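Local structure of DNA translocase coupling protein (Clostridium perfringens, 6O1W) at residues A[34-37]-A[42-45]; A[70-75]-A[319-324]; A[306-309]-A[313-316]. The protein probably acts as an ATP-driven DNA translocase that couples plasmid DNA to the conjugation machinery, this chain being a fragment that includes its FtsK/SpoIIIE-type P-loop ATPase part. All blocks are in the same frame, centred on the assembly; numbering follows the deposited sequence.

Interaction 1 (A[34-37]-A[42-45]); sequences FIED and IDEI. With BGC (beta-D-glucopyranose), chain D.
Phe34 to Asp37 and Ile42 to Ile45 pair as the two antiparallel arms of a beta hairpin, at the edge of a four-stranded sheet, and a glucose molecule sits against one face of it, near the turn. The tight part is the backbone ladder. Ile35 and Glu44 form the hydrogen-bonded pair, and the bond from Ile35 N to Glu44 O, 2.9 Å, is nearly straight at 174°. Toward the turn, Asp37 N donates to Ile42 O.

On the face carrying Phe34, Glu36, Asp43 and Ile45, the Phe34 ring leans over the neighbouring strand because its CG is anti to the backbone N (chi1 -172°). One side of the ring reaches Ile45, with CE2 3.7 Å from CG1, and CE1 comes 3.5 Å from Asp43 OD1. Tyr12 of helix 7-18 packs against both Phe34 and Ile45. Glu36, on the solvent side, lies alongside the buried Asp43 with the carboxylate planes 17° apart; OE2 and OD1 are only 3.0 Å from each other, two acceptors of like charge that a shared proton or a cation might ease.

The face of Ile35 and Glu44 meets the sugar: Ile35 CG2 lies 3.8 Å from glucose C6, and Glu44 stretches out so that OE2 accepts from glucose O1. At the turn, Asp37 OD2, also salt-bridged to Lys316, accepts from glucose O4. Glucose O6 donates at 2.7 Å to Ile42 O, the carbonyl that also takes Asp37 N.

Interaction 2 (A[70-75]-A[319-324]); sequences SIISIE and DLPEVK. With BGC (beta-D-glucopyranose), chain D.
Ile72 meets Asp319 and Pro321 where a classic beta bulge interrupts strand 69-76, an outermost strand of the four-stranded antiparallel sheet. The partner, 319-324, is an irregular loop leading toward strand 326-331 of the large mixed sheet, so this small contact joins two parts of the fold that are distant in sequence.

Following the strand from Ser70, the backbone pairs with Met88 and the side chain of Ile71 turns to Leu63 and Gln64 of helix 60-67. Ile72 is the residue that reaches the loop. Its backbone departs from extended geometry (psi -49°), and it shares Lys86 with Ser73 as a pairing partner, which is what defines the bulge. The side chain points toward the loop and crosses Pro321 at a slant: CG1 lies 4.0 Å from Pro321 CB, and CG2 is 4.2 Å from Pro321 CA. With CG1 beside the backbone N (chi1 -65°), CD1 continues to Asp319 and rests 3.9 Å from its carbonyl O. Beyond Ser73, the strand resumes its course; Ile74 packs on Ile60 and Ile85, and Glu75 pairs with Ile84.

Aliphatic atoms of Ile72 against Pro321 and a carbonyl oxygen make a small contact, burying 118 Å² in all, and Ile42 adds a third surface against both Ile72 and Asp319. The Asp319 carboxylate serves the glucose instead, its OD2 accepting a hydrogen bond from sugar O3 at 2.9 Å.

Interaction 3 (A[306-309]-A[313-316]); sequences KASE and SNTK
Ser308 aims its hydroxyl at the backbone of Asn314, where the chain doubles back at the C-terminal end of helix 305-312 and goes on into an Asx turn. Ser308 OG stands anti to its own backbone N (chi1 176°), a setting that carries it out from the helix to the returning chain. There it donates to Asn314 O at 2.7 Å, from a position tilted out of the carbonyl plane. Ser308 OG is also hydrogen-bonded with Ala317 N, so this buried hydroxyl ties two points of the loop to the helix.

Glu309 and Thr315 extend alongside one another in a common direction. The glutamate chain is extended beyond CG, its CG passes 3.7 Å from Asn314 O, and OE2 ends 3.6 Å from Thr315 CG2. It is the methyl branch of the threonine that faces Glu309; its OG1 is turned to a different partner, Lys318 NZ.

Ser313 is where the helical path breaks, with a positive phi of 58°. Its N still donates to Glu309 O at 2.9 Å, from above the carbonyl plane and with a bent N-H...O angle of 132°. Asn314 folds its amide over the following backbone, and OD1 accepts from Lys316 N at 3.0 Å to close the Asx turn.

Around this surface turn, Ser313 packs on Lys330 and Lys316 on Leu328, both of strand 326-331; Asn314 ND2 bonds to Thr335 OG1 of strand 334-340, and Lys316 NZ reaches across to Asp37 in the hairpin of strands 30-36 and 43-48.

Overall arrangement
All three contacts contribute residues to one glucose pocket, formed between the four-stranded sheet and the loop that follows helix 305-312. Interactions 1 and 2 have centres 12 Å apart and touch directly: Ile42 CD1 packs 3.4 Å from Asp319 O, and Ile42 CG2 lies 3.8 Å from Ile72 CD1. Interaction 3, its centre about 18 Å from that of interaction 1, is joined to it by the Asp37 OD2 to Lys316 NZ salt bridge of 2.8 Å. Interactions 2 and 3 meet through sequence alone, Lys316 lying shortly before Asp319. Toward the nucleotide site, the Ser308 side chain of interaction 3 is about 10 Å from that of Glu137, a predicted ATP-binding residue.

Interaction 1 (A[34-37]-A[42-45])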
loop_
_atom_site.group_PDB
_atom_site.type_symbol
_atom_site.label_atom_id
_atom_site.label_comp_id
_atom_site.label_asym_id
_atom_site.label_seq_id
_atom_site.Cartn_x
_atom_site.Cartn_y
_atom_site.Cartn_z
ATOM N N PHE A 34 16.265 16.436 17.086
ATOM C CA PHE A 34 14.943 15.838 17.083
ATOM C C PHE A 34 14.400 16.107 15.671
ATOM O O PHE A 34 14.108 17.261 15.346
ATOM C CB PHE A 34 14.068 16.504 18.160
ATOM C CG PHE A 34 12.735 15.822 18.356
ATOM C CD1 PHE A 34 11.678 16.054 17.477
ATOM C CD2 PHE A 34 12.542 14.928 19.397
ATOM C CE1 PHE A 34 10.459 15.389 17.630
ATOM C CE2 PHE A 34 11.322 14.268 19.551
ATOM C CZ PHE A 34 10.279 14.524 18.682
ATOM N N ILE A 35 14.337 15.061 14.816
ATOM C CA ILE A 35 13.858 15.135 13.421
ATOM C C ILE A 35 12.556 14.339 13.307
ATOM O O ILE A 35 12.568 13.122 13.396
ATOM C CB ILE A 35 14.936 14.651 12.382
ATOM C CG1 ILE A 35 16.236 15.493 12.494
ATOM C CG2 ILE A 35 14.378 14.692 10.931
ATOM C CD1 ILE A 35 17.454 14.970 11.679
ATOM N N GLU A 36 11.441 15.040 13.147
ATOM C CA GLU A 36 10.108 14.474 13.015
ATOM C C GLU A 36 9.763 14.222 11.538
ATOM O O GLU A 36 10.056 15.067 10.701
ATOM C CB GLU A 36 9.088 15.441 13.661
ATOM C CG GLU A 36 7.713 15.480 12.995
ATOM C CD GLU A 36 6.489 15.076 13.799
ATOM O OE1 GLU A 36 5.553 15.903 13.891
ATOM O OE2 GLU A 36 6.443 13.930 14.304
ATOM N N ASP A 37 9.144 13.077 11.211
ATOM C CA ASP A 37 8.649 12.844 9.826
ATOM C C ASP A 37 7.160 13.146 9.929
ATOM O O ASP A 37 6.452 12.447 10.638
ATOM C CB ASP A 37 8.911 11.413 9.309
ATOM C CG ASP A 37 8.502 11.180 7.852
ATOM O OD1 ASP A 37 7.383 11.602 7.466
ATOM O OD2 ASP A 37 9.298 10.563 7.099
ATOM N N ILE A 42 7.028 9.373 12.617
ATOM C CA ILE A 42 8.163 8.652 13.198
ATOM C C ILE A 42 9.245 9.719 13.371
ATOM O O ILE A 42 9.534 10.444 12.409
ATOM C CB ILE A 42 8.667 7.479 12.305
ATOM C CG1 ILE A 42 7.573 6.418 12.089
ATOM C CG2 ILE A 42 9.944 6.839 12.907
ATOM C CD1 ILE A 42 7.849 5.469 10.830
ATOM N N ASP A 43 9.823 9.795 14.587
ATOM C CA ASP A 43 10.860 10.738 15.000
ATOM C C ASP A 43 12.226 10.085 15.105
ATOM O O ASP A 43 12.324 8.913 15.424
ATOM C CB ASP A 43 10.504 11.354 16.380
ATOM C CG ASP A 43 9.112 11.974 16.465
ATOM O OD1 ASP A 43 8.853 12.954 15.741
ATOM O OD2 ASP A 43 8.288 11.478 17.255
ATOM N N GLU A 44 13.277 10.860 14.884
ATOM C CA GLU A 44 14.664 10.450 15.034
ATOM C C GLU A 44 15.235 11.368 16.123
ATOM O O GLU A 44 15.326 12.592 15.929
ATOM C CB GLU A 44 15.428 10.586 13.706
ATOM C CG GLU A 44 16.842 10.031 13.753
ATOM C CD GLU A 44 17.748 10.565 12.657
ATOM O OE1 GLU A 44 18.147 11.751 12.737
ATOM O OE2 GLU A 44 18.067 9.797 11.721
ATOM N N ILE A 45 15.494 10.785 17.310
ATOM C CA ILE A 45 16.010 11.530 18.447
ATOM C C ILE A 45 17.443 11.115 18.673
ATOM O O ILE A 45 17.722 9.933 18.881
ATOM C CB ILE A 45 15.151 11.409 19.727
ATOM C CG1 ILE A 45 13.631 11.365 19.416
ATOM C CG2 ILE A 45 15.482 12.551 20.686
ATOM C CD1 ILE A 45 12.771 10.780 20.613
HETATM C C2 BGC D . 14.913 8.417 8.376
HETATM C C3 BGC D . 14.039 9.325 7.513
HETATM C C4 BGC D . 12.999 10.048 8.364
HETATM C C5 BGC D . 13.670 10.741 9.549
HETATM C C6 BGC D . 12.689 11.352 10.523
HETATM C C1 BGC D . 15.490 9.185 9.560
HETATM O O1 BGC D . 16.164 8.291 10.377
HETATM O O2 BGC D . 15.992 7.874 7.623
HETATM O O3 BGC D . 13.377 8.547 6.519
HETATM O O4 BGC D . 12.263 10.990 7.586
HETATM O O5 BGC D . 14.432 9.786 10.299
HETATM O O6 BGC D . 11.939 10.350 11.204
#

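Interaction 2 (A[70-75]-A[319-324])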
loop_
_atom_site.group_PDB
_atom_site.type_symbol
_atom_site.label_atom_id
_atom_site.label_comp_id
_atom_site.label_asym_id
_atom_site.label_seq_id
_atom_site.Cartn_x
_atom_site.Cartn_y
_atom_site.Cartn_z
ATOM N N SER A 70 6.703 5.340 21.898
ATOM C CA SER A 70 6.860 3.944 21.523
ATOM C C SER A 70 8.211 3.911 20.814
ATOM O O SER A 70 8.397 4.593 19.817
ATOM C CB SER A 70 5.783 3.523 20.539
ATOM O OG SER A 70 4.538 3.484 21.208
ATOM N N ILE A 71 9.148 3.155 21.334
ATOM C CA ILE A 71 10.465 3.083 20.745
ATOM C C ILE A 71 10.485 1.976 19.698
ATOM O O ILE A 71 10.228 0.834 20.032
ATOM C CB ILE A 71 11.560 2.921 21.843
ATOM C CG1 ILE A 71 11.687 4.244 22.667
ATOM C CG2 ILE A 71 12.911 2.495 21.215
ATOM C CD1 ILE A 71 12.548 4.160 24.034
ATOM N N ILE A 72 10.803 2.320 18.438
ATOM C CA ILE A 72 10.902 1.351 17.361
ATOM C C ILE A 72 12.266 0.687 17.476
ATOM O O ILE A 72 12.332 -0.533 17.421
ATOM C CB ILE A 72 10.661 1.997 15.974
ATOM C CG1 ILE A 72 9.212 2.511 15.860
ATOM C CG2 ILE A 72 11.006 1.012 14.842
ATOM C CD1 ILE A 72 8.966 3.603 14.683
ATOM N N SER A 73 13.349 1.494 17.617
ATOM C CA SER A 73 14.721 0.999 17.747
ATOM C C SER A 73 15.625 2.024 18.415
ATOM O O SER A 73 15.307 3.218 18.454
ATOM C CB SER A 73 15.321 0.659 16.377
ATOM O OG SER A 73 15.465 1.819 15.566
ATOM N N ILE A 74 16.758 1.532 18.942
ATOM C CA ILE A 74 17.852 2.343 19.475
ATOM C C ILE A 74 19.102 1.830 18.783
ATOM O O ILE A 74 19.329 0.623 18.764
ATOM C CB ILE A 74 17.986 2.390 21.022
ATOM C CG1 ILE A 74 16.645 2.768 21.688
ATOM C CG2 ILE A 74 19.080 3.384 21.431
ATOM C CD1 ILE A 74 16.708 3.293 23.228
ATOM N N GLU A 75 19.865 2.720 18.154
ATOM C CA GLU A 75 21.126 2.352 17.494
ATOM C C GLU A 75 22.272 3.272 17.894
ATOM O O GLU A 75 22.050 4.446 18.196
ATOM C CB GLU A 75 20.972 2.277 15.956
ATOM C CG GLU A 75 20.793 3.612 15.243
ATOM C CD GLU A 75 20.631 3.552 13.733
ATOM O OE1 GLU A 75 19.475 3.640 13.254
ATOM O OE2 GLU A 75 21.660 3.439 13.028
ATOM N N ASP A 319 11.719 2.462 7.826
ATOM C CA ASP A 319 11.452 3.080 9.136
ATOM C C ASP A 319 10.235 2.510 9.839
ATOM O O ASP A 319 10.023 2.823 11.014
ATOM C CB ASP A 319 11.182 4.591 8.970
ATOM C CG ASP A 319 12.152 5.369 8.116
ATOM O OD1 ASP A 319 13.342 5.025 8.117
ATOM O OD2 ASP A 319 11.717 6.352 7.471
ATOM N N LEU A 320 9.351 1.820 9.095
ATOM C CA LEU A 320 8.108 1.333 9.687
ATOM C C LEU A 320 8.333 0.435 10.910
ATOM O O LEU A 320 9.264 -0.354 10.874
ATOM C CB LEU A 320 7.291 0.542 8.643
ATOM C CG LEU A 320 6.453 1.353 7.630
ATOM C CD1 LEU A 320 5.853 0.409 6.579
ATOM C CD2 LEU A 320 5.345 2.145 8.334
ATOM N N PRO A 321 7.458 0.470 11.946
ATOM C CA PRO A 321 7.580 -0.513 13.026
ATOM C C PRO A 321 7.127 -1.887 12.518
ATOM O O PRO A 321 6.306 -1.967 11.590
ATOM C CB PRO A 321 6.609 0.009 14.088
ATOM C CG PRO A 321 5.578 0.737 13.332
ATOM C CD PRO A 321 6.269 1.332 12.138
ATOM N N GLU A 322 7.642 -2.963 13.151
ATOM C CA GLU A 322 7.332 -4.357 12.810
ATOM C C GLU A 322 5.982 -4.795 13.354
ATOM O O GLU A 322 5.911 -5.613 14.272
ATOM C CB GLU A 322 8.460 -5.295 13.266
ATOM C CG GLU A 322 9.689 -5.211 12.376
ATOM C CD GLU A 322 10.826 -6.097 12.839
ATOM O OE1 GLU A 322 11.736 -5.579 13.526
ATOM O OE2 GLU A 322 10.801 -7.312 12.528
ATOM N N VAL A 323 4.908 -4.238 12.769
ATOM C CA VAL A 323 3.509 -4.498 13.105
ATOM C C VAL A 323 2.855 -5.091 11.851
ATOM O O VAL A 323 2.968 -4.505 10.765
ATOM C CB VAL A 323 2.798 -3.172 13.518
ATOM C CG1 VAL A 323 1.305 -3.377 13.778
ATOM C CG2 VAL A 323 3.478 -2.517 14.713
ATOM N N LYS A 324 2.162 -6.228 11.998
ATOM C CA LYS A 324 1.460 -6.836 10.873
ATOM C C LYS A 324 0.308 -5.926 10.427
ATOM O O LYS A 324 -0.483 -5.444 11.262
ATOM C CB LYS A 324 0.941 -8.251 11.214
ATOM C CG LYS A 324 0.676 -9.096 9.965
ATOM C CD LYS A 324 0.102 -10.473 10.311
ATOM C CE LYS A 324 -0.454 -11.207 9.107
ATOM N NZ LYS A 324 -1.667 -10.546 8.545
HETATM C C2 BGC D . 14.913 8.417 8.376
HETATM C C3 BGC D . 14.039 9.325 7.513
HETATM C C4 BGC D . 12.999 10.048 8.364
HETATM C C5 BGC D . 13.670 10.741 9.549
HETATM C C6 BGC D . 12.689 11.352 10.523
HETATM C C1 BGC D . 15.490 9.185 9.560
HETATM O O1 BGC D . 16.164 8.291 10.377
HETATM O O2 BGC D . 15.992 7.874 7.623
HETATM O O3 BGC D . 13.377 8.547 6.519
HETATM O O4 BGC D . 12.263 10.990 7.586
HETATM O O5 BGC D . 14.432 9.786 10.299
HETATM O O6 BGC D . 11.939 10.350 11.204
#

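Interaction 3 (A[306-309]-A[313-316])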
loop_
_atom_site.group_PDB
_atom_site.type_symbol
_atom_site.label_atom_id
_atom_site.label_comp_id
_atom_site.label_asym_id
_atom_site.label_seq_id
_atom_site.Cartn_x
_atom_site.Cartn_y
_atom_site.Cartn_z
ATOM N N LYS A 306 16.796 0.437 -1.335
ATOM C CA LYS A 306 16.533 0.339 -2.780
ATOM C C LYS A 306 15.084 -0.123 -3.079
ATOM O O LYS A 306 14.431 0.453 -3.949
ATOM C CB LYS A 306 17.568 -0.587 -3.452
ATOM C CG LYS A 306 17.434 -0.697 -4.973
ATOM C CD LYS A 306 18.503 0.079 -5.724
ATOM C CE LYS A 306 18.188 0.212 -7.197
ATOM N NZ LYS A 306 18.383 -1.063 -7.942
ATOM N N ALA A 307 14.596 -1.134 -2.334
ATOM C CA ALA A 307 13.249 -1.713 -2.430
ATOM C C ALA A 307 12.174 -0.644 -2.156
ATOM O O ALA A 307 11.160 -0.586 -2.873
ATOM C CB ALA A 307 13.115 -2.873 -1.444
ATOM N N SER A 308 12.406 0.204 -1.117
ATOM C CA SER A 308 11.515 1.317 -0.765
ATOM C C SER A 308 11.529 2.384 -1.884
ATOM O O SER A 308 10.466 2.922 -2.192
ATOM C CB SER A 308 11.952 1.966 0.549
ATOM O OG SER A 308 11.143 3.094 0.853
ATOM N N GLU A 309 12.736 2.733 -2.437
ATOM C CA GLU A 309 12.877 3.722 -3.527
ATOM C C GLU A 309 12.186 3.281 -4.810
ATOM O O GLU A 309 11.610 4.111 -5.509
ATOM C CB GLU A 309 14.346 4.047 -3.821
ATOM C CG GLU A 309 14.924 5.086 -2.878
ATOM C CD GLU A 309 16.369 5.478 -3.125
ATOM O OE1 GLU A 309 17.059 4.791 -3.915
ATOM O OE2 GLU A 309 16.813 6.480 -2.519
ATOM N N SER A 313 9.863 6.006 -4.247
ATOM C CA SER A 313 10.900 6.985 -4.628
ATOM C C SER A 313 11.372 7.818 -3.389
ATOM O O SER A 313 11.762 8.983 -3.492
ATOM C CB SER A 313 10.523 7.825 -5.848
ATOM O OG SER A 313 9.406 8.661 -5.630
ATOM N N ASN A 314 11.386 7.148 -2.224
ATOM C CA ASN A 314 11.947 7.582 -0.932
ATOM C C ASN A 314 12.322 6.289 -0.157
ATOM O O ASN A 314 11.956 5.200 -0.600
ATOM C CB ASN A 314 11.018 8.527 -0.146
ATOM C CG ASN A 314 9.742 7.912 0.354
ATOM O OD1 ASN A 314 9.741 6.877 1.010
ATOM N ND2 ASN A 314 8.618 8.560 0.090
ATOM N N THR A 315 13.025 6.401 0.976
ATOM C CA THR A 315 13.510 5.257 1.749
ATOM C C THR A 315 12.678 4.992 3.020
ATOM O O THR A 315 13.148 4.268 3.902
ATOM C CB THR A 315 14.982 5.530 2.152
ATOM O OG1 THR A 315 14.983 6.632 3.062
ATOM C CG2 THR A 315 15.901 5.830 0.946
ATOM N N LYS A 316 11.472 5.566 3.133
ATOM C CA LYS A 316 10.657 5.474 4.357
ATOM C C LYS A 316 10.129 4.082 4.726
ATOM O O LYS A 316 9.782 3.890 5.893
ATOM C CB LYS A 316 9.494 6.469 4.335
ATOM C CG LYS A 316 9.930 7.920 4.172
ATOM C CD LYS A 316 8.687 8.819 4.005
ATOM C CE LYS A 316 9.007 10.180 3.452
ATOM N NZ LYS A 316 9.887 10.941 4.370
#